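Local coordinates for protein uracil-DNA glycosylase (Epstein-Barr virus, PDB 6LYJ) that belongs to the uracil-DNA glycosylase superfamily and folds around a central four-stranded parallel beta-sheet, at residues A75-P80 with W140-V145; I151-K156 with A163-A168; F187-A192 with H206-S211. All blocks are in the same frame, centred on the assembly; numbering follows the deposited sequence.

Interaction 1 (A75-P80 with W140-V145)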
loop_
_atom_site.group_PDB
_atom_site.type_symbol
_atom_site.label_atom_id
_atom_site.label_comp_id
_atom_site.label_asym_id
_atom_site.label_seq_id
_atom_site.Cartn_x
_atom_site.Cartn_y
_atom_site.Cartn_z
ATOM N N ALA A 75 11.285 3.575 11.736
ATOM C CA ALA A 75 12.363 4.508 12.019
ATOM C C ALA A 75 13.520 3.886 12.791
ATOM O O ALA A 75 14.507 4.578 13.049
ATOM C CB ALA A 75 11.817 5.710 12.795
ATOM N N ARG A 76 13.429 2.611 13.169
ATOM C CA ARG A 76 14.382 2.016 14.099
ATOM C C ARG A 76 15.400 1.080 13.448
ATOM O O ARG A 76 16.182 0.458 14.169
ATOM C CB ARG A 76 13.642 1.265 15.209
ATOM C CG ARG A 76 12.739 2.146 16.068
ATOM C CD ARG A 76 12.348 1.446 17.370
ATOM N NE ARG A 76 11.411 0.342 17.170
ATOM C CZ ARG A 76 10.101 0.431 17.371
ATOM N NH1 ARG A 76 9.569 1.576 17.777
ATOM N NH2 ARG A 76 9.321 -0.626 17.173
ATOM N N PHE A 77 15.438 0.975 12.118
ATOM C CA PHE A 77 16.308 -0.020 11.498
ATOM C C PHE A 77 17.621 0.544 10.974
ATOM O O PHE A 77 18.524 -0.235 10.653
ATOM C CB PHE A 77 15.590 -0.722 10.335
ATOM C CG PHE A 77 14.537 -1.705 10.760
ATOM C CD1 PHE A 77 13.261 -1.281 11.088
ATOM C CD2 PHE A 77 14.824 -3.063 10.814
ATOM C CE1 PHE A 77 12.290 -2.191 11.470
ATOM C CE2 PHE A 77 13.860 -3.978 11.199
ATOM C CZ PHE A 77 12.592 -3.543 11.528
ATOM N N CYS A 78 17.767 1.864 10.904
ATOM C CA CYS A 78 19.023 2.450 10.463
ATOM C C CYS A 78 19.052 3.901 10.905
ATOM O O CYS A 78 18.018 4.486 11.242
ATOM C CB CYS A 78 19.205 2.349 8.943
ATOM S SG CYS A 78 18.132 3.438 7.984
ATOM N N ASP A 79 20.245 4.484 10.871
ATOM C CA ASP A 79 20.351 5.901 11.148
ATOM C C ASP A 79 19.699 6.669 10.003
ATOM O O ASP A 79 19.858 6.291 8.838
ATOM C CB ASP A 79 21.815 6.321 11.275
ATOM C CG ASP A 79 22.536 5.594 12.392
ATOM O OD1 ASP A 79 21.876 4.861 13.157
ATOM O OD2 ASP A 79 23.769 5.758 12.506
ATOM N N PRO A 80 18.960 7.740 10.296
ATOM C CA PRO A 80 18.306 8.479 9.206
ATOM C C PRO A 80 19.291 9.050 8.202
ATOM O O PRO A 80 18.963 9.145 7.012
ATOM C CB PRO A 80 17.525 9.581 9.941
ATOM C CG PRO A 80 18.066 9.599 11.341
ATOM C CD PRO A 80 18.535 8.211 11.624
ATOM N N TRP A 140 15.865 -5.016 4.073
ATOM C CA TRP A 140 15.842 -3.765 3.323
ATOM C C TRP A 140 15.951 -2.573 4.258
ATOM O O TRP A 140 16.763 -1.666 4.034
ATOM C CB TRP A 140 14.550 -3.633 2.518
ATOM C CG TRP A 140 14.324 -4.623 1.440
ATOM C CD1 TRP A 140 15.097 -5.700 1.127
ATOM C CD2 TRP A 140 13.237 -4.618 0.504
ATOM N NE1 TRP A 140 14.553 -6.376 0.059
ATOM C CE2 TRP A 140 13.411 -5.728 -0.341
ATOM C CE3 TRP A 140 12.132 -3.778 0.302
ATOM C CZ2 TRP A 140 12.521 -6.028 -1.373
ATOM C CZ3 TRP A 140 11.246 -4.077 -0.726
ATOM C CH2 TRP A 140 11.450 -5.194 -1.551
ATOM N N ALA A 141 15.130 -2.555 5.315
ATOM C CA ALA A 141 15.146 -1.421 6.230
ATOM C C ALA A 141 16.514 -1.259 6.876
ATOM O O ALA A 141 17.019 -0.138 7.011
ATOM C CB ALA A 141 14.062 -1.594 7.294
ATOM N N SER A 142 17.142 -2.375 7.257
ATOM C CA SER A 142 18.462 -2.314 7.867
ATOM C C SER A 142 19.507 -1.795 6.893
ATOM O O SER A 142 20.513 -1.234 7.333
ATOM C CB SER A 142 18.878 -3.685 8.410
ATOM O OG SER A 142 18.015 -4.110 9.453
ATOM N N GLN A 143 19.281 -1.941 5.584
ATOM C CA GLN A 143 20.235 -1.420 4.610
ATOM C C GLN A 143 19.946 0.022 4.198
ATOM O O GLN A 143 20.565 0.517 3.249
ATOM C CB GLN A 143 20.272 -2.306 3.363
ATOM C CG GLN A 143 20.790 -3.707 3.603
ATOM C CD GLN A 143 20.773 -4.532 2.335
ATOM O OE1 GLN A 143 21.553 -4.284 1.413
ATOM N NE2 GLN A 143 19.880 -5.512 2.274
ATOM N N GLY A 144 19.026 0.703 4.876
ATOM C CA GLY A 144 18.697 2.072 4.535
ATOM C C GLY A 144 17.522 2.268 3.604
ATOM O O GLY A 144 17.400 3.342 3.005
ATOM N N VAL A 145 16.645 1.284 3.465
ATOM C CA VAL A 145 15.385 1.480 2.755
ATOM C C VAL A 145 14.333 1.882 3.779
ATOM O O VAL A 145 14.005 1.104 4.681
ATOM C CB VAL A 145 14.962 0.218 1.988
ATOM C CG1 VAL A 145 13.633 0.451 1.281
ATOM C CG2 VAL A 145 16.037 -0.187 0.982
HETATM O O HOH W 1 18.725 -3.038 11.699
HETATM O O HOH W 2 21.513 -0.460 9.976
#
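The Phe77 ring meets the last turn of helix 138-142 at two places: Ser142 OG lies at its edge, in the ring plane and 3.6 Å from Phe77 CD2, while the methyl CB of Ala141 sits oblique to the ring, 3.5 Å from Phe77 CG. The approach is made by the root of the aromatic side chain, since Phe77 CB also touches that methyl. Phe77 CG is anti to its own carbonyl carbon (chi1 -74°); Leu101, in a loop, also packs on Phe77. Alanine suits the helix here because a single methyl lets the loop backbone come close.

The carbonyl of Phe77 turns to the same helix end. Ser142 CA points its hydrogen at Phe77 O almost straight (173° at the hydrogen), at a CA to O distance of 3.5 Å. Two waters donate to that oxygen. One of them is also hydrogen-bonded to Ser142 OG at 2.6 Å, and the other donates to Ser142 O as well, so Ser142 joins the loop through solvent while its hydroxyl bonds back to Asp138 O of its own helix.

Cys78 makes the next contact, its SG 3.8 Å from Gly144 CA. The sulfur stands between its own backbone N and carbonyl carbon (chi1 72°), which swings it alongside the turn that follows the helix. Gly144 has positive phi, and at its backbone angles a CB would be jammed against the carbonyl O of Gln143, which by itself calls for glycine. Gly144 N bonds to Ala141 O and Val145 N to Trp140 O: a Schellman motif that ends helix 138-142 and leads the chain into strand 145-149.

Interaction 2 (I151-K156 with A163-A168)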
loop_
_atom_site.group_PDB
_atom_site.type_symbol
_atom_site.label_atom_id
_atom_site.label_comp_id
_atom_site.label_asym_id
_atom_site.label_seq_id
_atom_site.Cartn_x
_atom_site.Cartn_y
_atom_site.Cartn_z
ATOM N N ILE A 151 0.214 7.322 6.438
ATOM C CA ILE A 151 -0.646 7.245 7.615
ATOM C C ILE A 151 -0.131 6.111 8.489
ATOM O O ILE A 151 0.054 4.987 8.005
ATOM C CB ILE A 151 -2.121 7.025 7.232
ATOM C CG1 ILE A 151 -2.584 8.053 6.198
ATOM C CG2 ILE A 151 -3.014 7.064 8.464
ATOM C CD1 ILE A 151 -2.405 9.497 6.644
ATOM N N LEU A 152 0.115 6.396 9.768
ATOM C CA LEU A 152 0.871 5.462 10.595
ATOM C C LEU A 152 -0.000 4.562 11.464
ATOM O O LEU A 152 0.523 3.602 12.041
ATOM C CB LEU A 152 1.870 6.220 11.484
ATOM C CG LEU A 152 3.005 6.917 10.727
ATOM C CD1 LEU A 152 3.938 7.666 11.671
ATOM C CD2 LEU A 152 3.781 5.924 9.877
ATOM N N THR A 153 -1.301 4.832 11.571
ATOM C CA THR A 153 -2.199 3.969 12.325
ATOM C C THR A 153 -3.478 3.746 11.528
ATOM O O THR A 153 -3.757 4.447 10.552
ATOM C CB THR A 153 -2.520 4.557 13.714
ATOM O OG1 THR A 153 -3.023 5.890 13.569
ATOM C CG2 THR A 153 -1.271 4.579 14.597
ATOM N N VAL A 154 -4.250 2.743 11.944
ATOM C CA VAL A 154 -5.534 2.446 11.319
ATOM C C VAL A 154 -6.388 1.673 12.318
ATOM O O VAL A 154 -5.879 0.850 13.084
ATOM C CB VAL A 154 -5.344 1.670 9.992
ATOM C CG1 VAL A 154 -4.737 0.289 10.244
ATOM C CG2 VAL A 154 -6.658 1.568 9.230
ATOM N N GLN A 155 -7.692 1.944 12.311
ATOM C CA GLN A 155 -8.622 1.151 13.104
ATOM C C GLN A 155 -8.878 -0.186 12.415
ATOM O O GLN A 155 -8.970 -0.257 11.186
ATOM C CB GLN A 155 -9.938 1.901 13.318
ATOM C CG GLN A 155 -10.909 1.180 14.252
ATOM C CD GLN A 155 -12.241 1.896 14.411
ATOM O OE1 GLN A 155 -12.307 3.126 14.411
ATOM N NE2 GLN A 155 -13.310 1.123 14.559
ATOM N N LYS A 156 -8.959 -1.247 13.217
ATOM C CA LYS A 156 -9.205 -2.591 12.705
ATOM C C LYS A 156 -10.374 -2.621 11.727
ATOM O O LYS A 156 -11.462 -2.123 12.021
ATOM C CB LYS A 156 -9.478 -3.541 13.871
ATOM C CG LYS A 156 -10.041 -4.892 13.461
ATOM C CD LYS A 156 -10.383 -5.727 14.682
ATOM C CE LYS A 156 -11.117 -7.002 14.297
ATOM N NZ LYS A 156 -11.671 -7.698 15.492
ATOM N N ALA A 163 -6.992 8.580 8.420
ATOM C CA ALA A 163 -6.401 9.421 7.384
ATOM C C ALA A 163 -6.415 10.908 7.729
ATOM O O ALA A 163 -5.649 11.670 7.133
ATOM C CB ALA A 163 -7.121 9.199 6.051
ATOM N N ASP A 164 -7.262 11.349 8.663
ATOM C CA ASP A 164 -7.429 12.776 8.919
ATOM C C ASP A 164 -7.115 13.173 10.357
ATOM O O ASP A 164 -7.566 14.228 10.812
ATOM C CB ASP A 164 -8.850 13.218 8.557
ATOM C CG ASP A 164 -9.132 13.115 7.073
ATOM O OD1 ASP A 164 -8.284 13.560 6.270
ATOM O OD2 ASP A 164 -10.202 12.581 6.707
ATOM N N ILE A 165 -6.360 12.360 11.094
ATOM C CA ILE A 165 -6.061 12.691 12.481
ATOM C C ILE A 165 -4.726 13.401 12.635
ATOM O O ILE A 165 -4.333 13.732 13.763
ATOM C CB ILE A 165 -6.118 11.435 13.369
ATOM C CG1 ILE A 165 -4.981 10.482 13.015
ATOM C CG2 ILE A 165 -7.472 10.754 13.218
ATOM C CD1 ILE A 165 -4.889 9.301 13.939
ATOM N N GLY A 166 -4.018 13.649 11.538
ATOM C CA GLY A 166 -2.792 14.424 11.570
ATOM C C GLY A 166 -1.542 13.672 11.169
ATOM O O GLY A 166 -0.461 14.276 11.169
ATOM N N TRP A 167 -1.617 12.378 10.841
ATOM C CA TRP A 167 -0.417 11.665 10.412
ATOM C C TRP A 167 0.136 12.233 9.108
ATOM O O TRP A 167 1.354 12.258 8.906
ATOM C CB TRP A 167 -0.700 10.168 10.253
ATOM C CG TRP A 167 -0.791 9.388 11.546
ATOM C CD1 TRP A 167 -1.806 8.555 11.931
ATOM C CD2 TRP A 167 0.166 9.369 12.614
ATOM N NE1 TRP A 167 -1.537 8.019 13.164
ATOM C CE2 TRP A 167 -0.334 8.504 13.607
ATOM C CE3 TRP A 167 1.396 10.004 12.829
ATOM C CZ2 TRP A 167 0.353 8.254 14.796
ATOM C CZ3 TRP A 167 2.075 9.755 14.010
ATOM C CH2 TRP A 167 1.552 8.889 14.978
ATOM N N ALA A 168 -0.747 12.660 8.198
ATOM C CA ALA A 168 -0.295 13.113 6.885
ATOM C C ALA A 168 0.598 14.345 6.992
ATOM O O ALA A 168 1.598 14.457 6.273
ATOM C CB ALA A 168 -1.497 13.397 5.979
#
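Backbones approach most closely at Ile151 and Trp167, whose CA atoms are 5.2 Å apart where segment 151-156 passes the first turn of helix 167-181. Leu152 lies over one face of the Trp167 indole: its CB stands 3.9 Å from the centroid of the six-membered ring and nearly on the ring normal, a CH-pi contact. Leu152 CD1 continues past the CE3-CZ3 side of the ring, 3.6 Å from Trp167 CE3. The backbone N of Leu152 lies over the same face of the indole as its CB, 3.6 Å from Trp167 CG.

Thr153 takes the polar edge. Trp167 NE1 donates to Thr153 OG1 at 2.6 Å, a short bond bent to 145° at the hydrogen, with the oxygen tilted 17° out of the ring plane. The hydroxyl reaches the indole because it sits between the backbone N and carbonyl carbon of Thr153 (chi1 54°), while CG2 rests near Trp167 CZ2. Thr153 OG1 is also bonded to His162 ND1, so this hydroxyl links the indole to the loop that joins the two segments.

Ile151 finishes the contact with both branches: CG2 lies 4.0 Å from Trp167 CD1, and CD1 lies 3.9 Å from both Ala163 O and Ala168 N. Small Ala168 accommodates that isoleucine tip. Val51 and Val55 of helix 42-59 also pack on Trp167, and Gly166, with positive phi, takes the N-cap position. This is the packing of a helix's first turn, anchored by a tryptophan, against the chain leaving a sheet strand in the uracil-DNA glycosylase fold.

Interaction 3 (F187-A192 with H206-S211)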
loop_
_atom_site.group_PDB
_atom_site.type_symbol
_atom_site.label_atom_id
_atom_site.label_comp_id
_atom_site.label_asym_id
_atom_site.label_seq_id
_atom_site.Cartn_x
_atom_site.Cartn_y
_atom_site.Cartn_z
ATOM N N PHE A 187 13.513 7.906 -4.227
ATOM C CA PHE A 187 12.129 7.910 -3.762
ATOM C C PHE A 187 11.273 7.151 -4.768
ATOM O O PHE A 187 11.234 7.515 -5.949
ATOM C CB PHE A 187 11.600 9.339 -3.586
ATOM C CG PHE A 187 12.312 10.129 -2.520
ATOM C CD1 PHE A 187 13.566 10.673 -2.757
ATOM C CD2 PHE A 187 11.726 10.324 -1.280
ATOM C CE1 PHE A 187 14.223 11.399 -1.776
ATOM C CE2 PHE A 187 12.377 11.047 -0.294
ATOM C CZ PHE A 187 13.625 11.586 -0.544
ATOM N N MET A 188 10.602 6.095 -4.309
ATOM C CA MET A 188 9.758 5.261 -5.163
ATOM C C MET A 188 8.297 5.552 -4.828
ATOM O O MET A 188 7.823 5.202 -3.742
ATOM C CB MET A 188 10.078 3.778 -4.982
ATOM C CG MET A 188 11.529 3.389 -5.272
ATOM S SD MET A 188 11.788 1.616 -5.064
ATOM C CE MET A 188 13.521 1.441 -5.484
ATOM N N LEU A 189 7.591 6.180 -5.765
ATOM C CA LEU A 189 6.204 6.602 -5.588
ATOM C C LEU A 189 5.320 5.793 -6.534
ATOM O O LEU A 189 5.337 6.020 -7.749
ATOM C CB LEU A 189 6.068 8.103 -5.847
ATOM C CG LEU A 189 7.116 8.972 -5.138
ATOM C CD1 LEU A 189 6.931 10.453 -5.437
ATOM C CD2 LEU A 189 7.063 8.728 -3.644
ATOM N N TRP A 190 4.546 4.860 -5.979
ATOM C CA TRP A 190 3.717 3.944 -6.760
ATOM C C TRP A 190 2.245 4.308 -6.594
ATOM O O TRP A 190 1.717 4.265 -5.480
ATOM C CB TRP A 190 3.949 2.500 -6.320
ATOM C CG TRP A 190 5.379 2.066 -6.388
ATOM C CD1 TRP A 190 6.303 2.437 -7.319
ATOM C CD2 TRP A 190 6.051 1.183 -5.484
ATOM N NE1 TRP A 190 7.509 1.836 -7.055
ATOM C CE2 TRP A 190 7.382 1.060 -5.934
ATOM C CE3 TRP A 190 5.658 0.483 -4.339
ATOM C CZ2 TRP A 190 8.324 0.263 -5.278
ATOM C CZ3 TRP A 190 6.596 -0.307 -3.688
ATOM C CH2 TRP A 190 7.912 -0.411 -4.163
ATOM N N GLY A 191 1.580 4.633 -7.700
ATOM C CA GLY A 191 0.180 4.999 -7.667
ATOM C C GLY A 191 -0.037 6.490 -7.459
ATOM O O GLY A 191 0.892 7.267 -7.225
ATOM N N ALA A 192 -1.310 6.890 -7.534
ATOM C CA ALA A 192 -1.651 8.311 -7.498
ATOM C C ALA A 192 -1.386 8.917 -6.125
ATOM O O ALA A 192 -0.867 10.038 -6.025
ATOM C CB ALA A 192 -3.115 8.515 -7.905
ATOM N N HIS A 206 17.610 14.351 -5.963
ATOM C CA HIS A 206 17.199 12.982 -5.714
ATOM C C HIS A 206 16.551 12.373 -6.949
ATOM O O HIS A 206 16.004 13.078 -7.804
ATOM C CB HIS A 206 16.239 12.922 -4.522
ATOM C CG HIS A 206 16.784 13.566 -3.287
ATOM N ND1 HIS A 206 17.976 13.178 -2.711
ATOM C CD2 HIS A 206 16.313 14.583 -2.527
ATOM C CE1 HIS A 206 18.209 13.921 -1.644
ATOM N NE2 HIS A 206 17.216 14.782 -1.510
ATOM N N LEU A 207 16.622 11.049 -7.028
ATOM C CA LEU A 207 15.971 10.296 -8.088
ATOM C C LEU A 207 14.550 9.978 -7.642
ATOM O O LEU A 207 14.349 9.279 -6.642
ATOM C CB LEU A 207 16.740 9.015 -8.397
ATOM C CG LEU A 207 16.122 8.103 -9.453
ATOM C CD1 LEU A 207 15.967 8.863 -10.762
ATOM C CD2 LEU A 207 16.963 6.849 -9.647
ATOM N N VAL A 208 13.569 10.489 -8.373
ATOM C CA VAL A 208 12.167 10.242 -8.064
ATOM C C VAL A 208 11.631 9.280 -9.114
ATOM O O VAL A 208 11.505 9.634 -10.293
ATOM C CB VAL A 208 11.360 11.544 -8.021
ATOM C CG1 VAL A 208 9.897 11.255 -7.706
ATOM C CG2 VAL A 208 11.966 12.495 -6.996
ATOM N N LEU A 209 11.336 8.056 -8.690
ATOM C CA LEU A 209 10.821 7.012 -9.564
ATOM C C LEU A 209 9.322 6.868 -9.344
ATOM O O LEU A 209 8.869 6.712 -8.204
ATOM C CB LEU A 209 11.529 5.681 -9.298
ATOM C CG LEU A 209 13.055 5.686 -9.431
ATOM C CD1 LEU A 209 13.651 4.387 -8.912
ATOM C CD2 LEU A 209 13.449 5.909 -10.885
ATOM N N THR A 210 8.557 6.922 -10.430
ATOM C CA THR A 210 7.109 6.826 -10.359
ATOM C C THR A 210 6.619 5.731 -11.292
ATOM O O THR A 210 7.243 5.435 -12.316
ATOM C CB THR A 210 6.425 8.149 -10.733
ATOM O OG1 THR A 210 6.686 8.445 -12.108
ATOM C CG2 THR A 210 6.939 9.290 -9.866
ATOM N N SER A 211 5.490 5.135 -10.925
ATOM C CA SER A 211 4.806 4.157 -11.764
ATOM C C SER A 211 3.416 3.943 -11.183
ATOM O O SER A 211 3.063 4.499 -10.137
ATOM C CB SER A 211 5.578 2.837 -11.847
ATOM O OG SER A 211 5.413 2.072 -10.668
#
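Phe187 pairs with Val208 in the parallel strands of a beta-alpha-beta unit: strand 186-190, helix 191-195 and strand 207-211. From its CB, 4.1 Å from Leu207 O, the side chain leads through CG, anti to the carbonyl carbon (chi1 -64°), to CD1, which nears His206 CB. Beyond it CE1 comes over one face of the imidazole, 3.7 Å from His206 CG. The ring planes stand at 58°, an oblique meeting. The CD1-CE1 side of the ring thus packs on His206, the residue leading into the edge strand, while His206 NE2 bonds to Ser179 O and so fixes its ring from the other end.

The strands run nearly parallel, their axes 18° apart. Each odd-numbered residue from 187 to 191 donates its N-H across: Phe187 N to Leu207 O, Leu189 N to Leu209 O at 2.8 Å and almost straight, and Gly191 N to Ser211 O. Bonds back from Leu209 N to Phe187 O and, weakly, from Ser211 N to Leu189 O complete the pairing.

On the sheet face with Phe187, Leu189 CD1 meets Val208 CG1 at 3.8 Å, a methyl-to-methyl contact suited to two branched aliphatic residues, and Ala198 touches Leu189 from the loop after helix 191-195. On the other face, Met188 CG lies 4.3 Å from Leu209 CD1, and Phe236 and Ala239 of helix 235-245 pack on the methionine. Trp190 shares this face, its NE1 bonded to His235 ND1. Small Ser211 fits beside it: its OG, bonded to Asn233 ND2, lies 3.5 Å from Trp190 CD1.

Overall arrangement
The three contacts follow one another along the chain, each closing before the next opens. Interactions 1 and 3 have centres about 19 Å apart, and the centre of interaction 2 lies about 22 Å from either; none touches another. The parallel sheet, in the order 145-149, 85-89, 186-190, 207-211, connects them. Interaction 1 sits where helix 138-142 turns into strand 145-149, and interaction 2 lies just beyond that strand's end. Helix 167-181, which begins in interaction 2, leads on to interaction 3, which joins strand 186-190 to 207-211, outermost at the other edge from 145-149 within this chain. Interactions 1 and 2 thus pack loops on helix ends, while interaction 3 pairs two strands within the sheet.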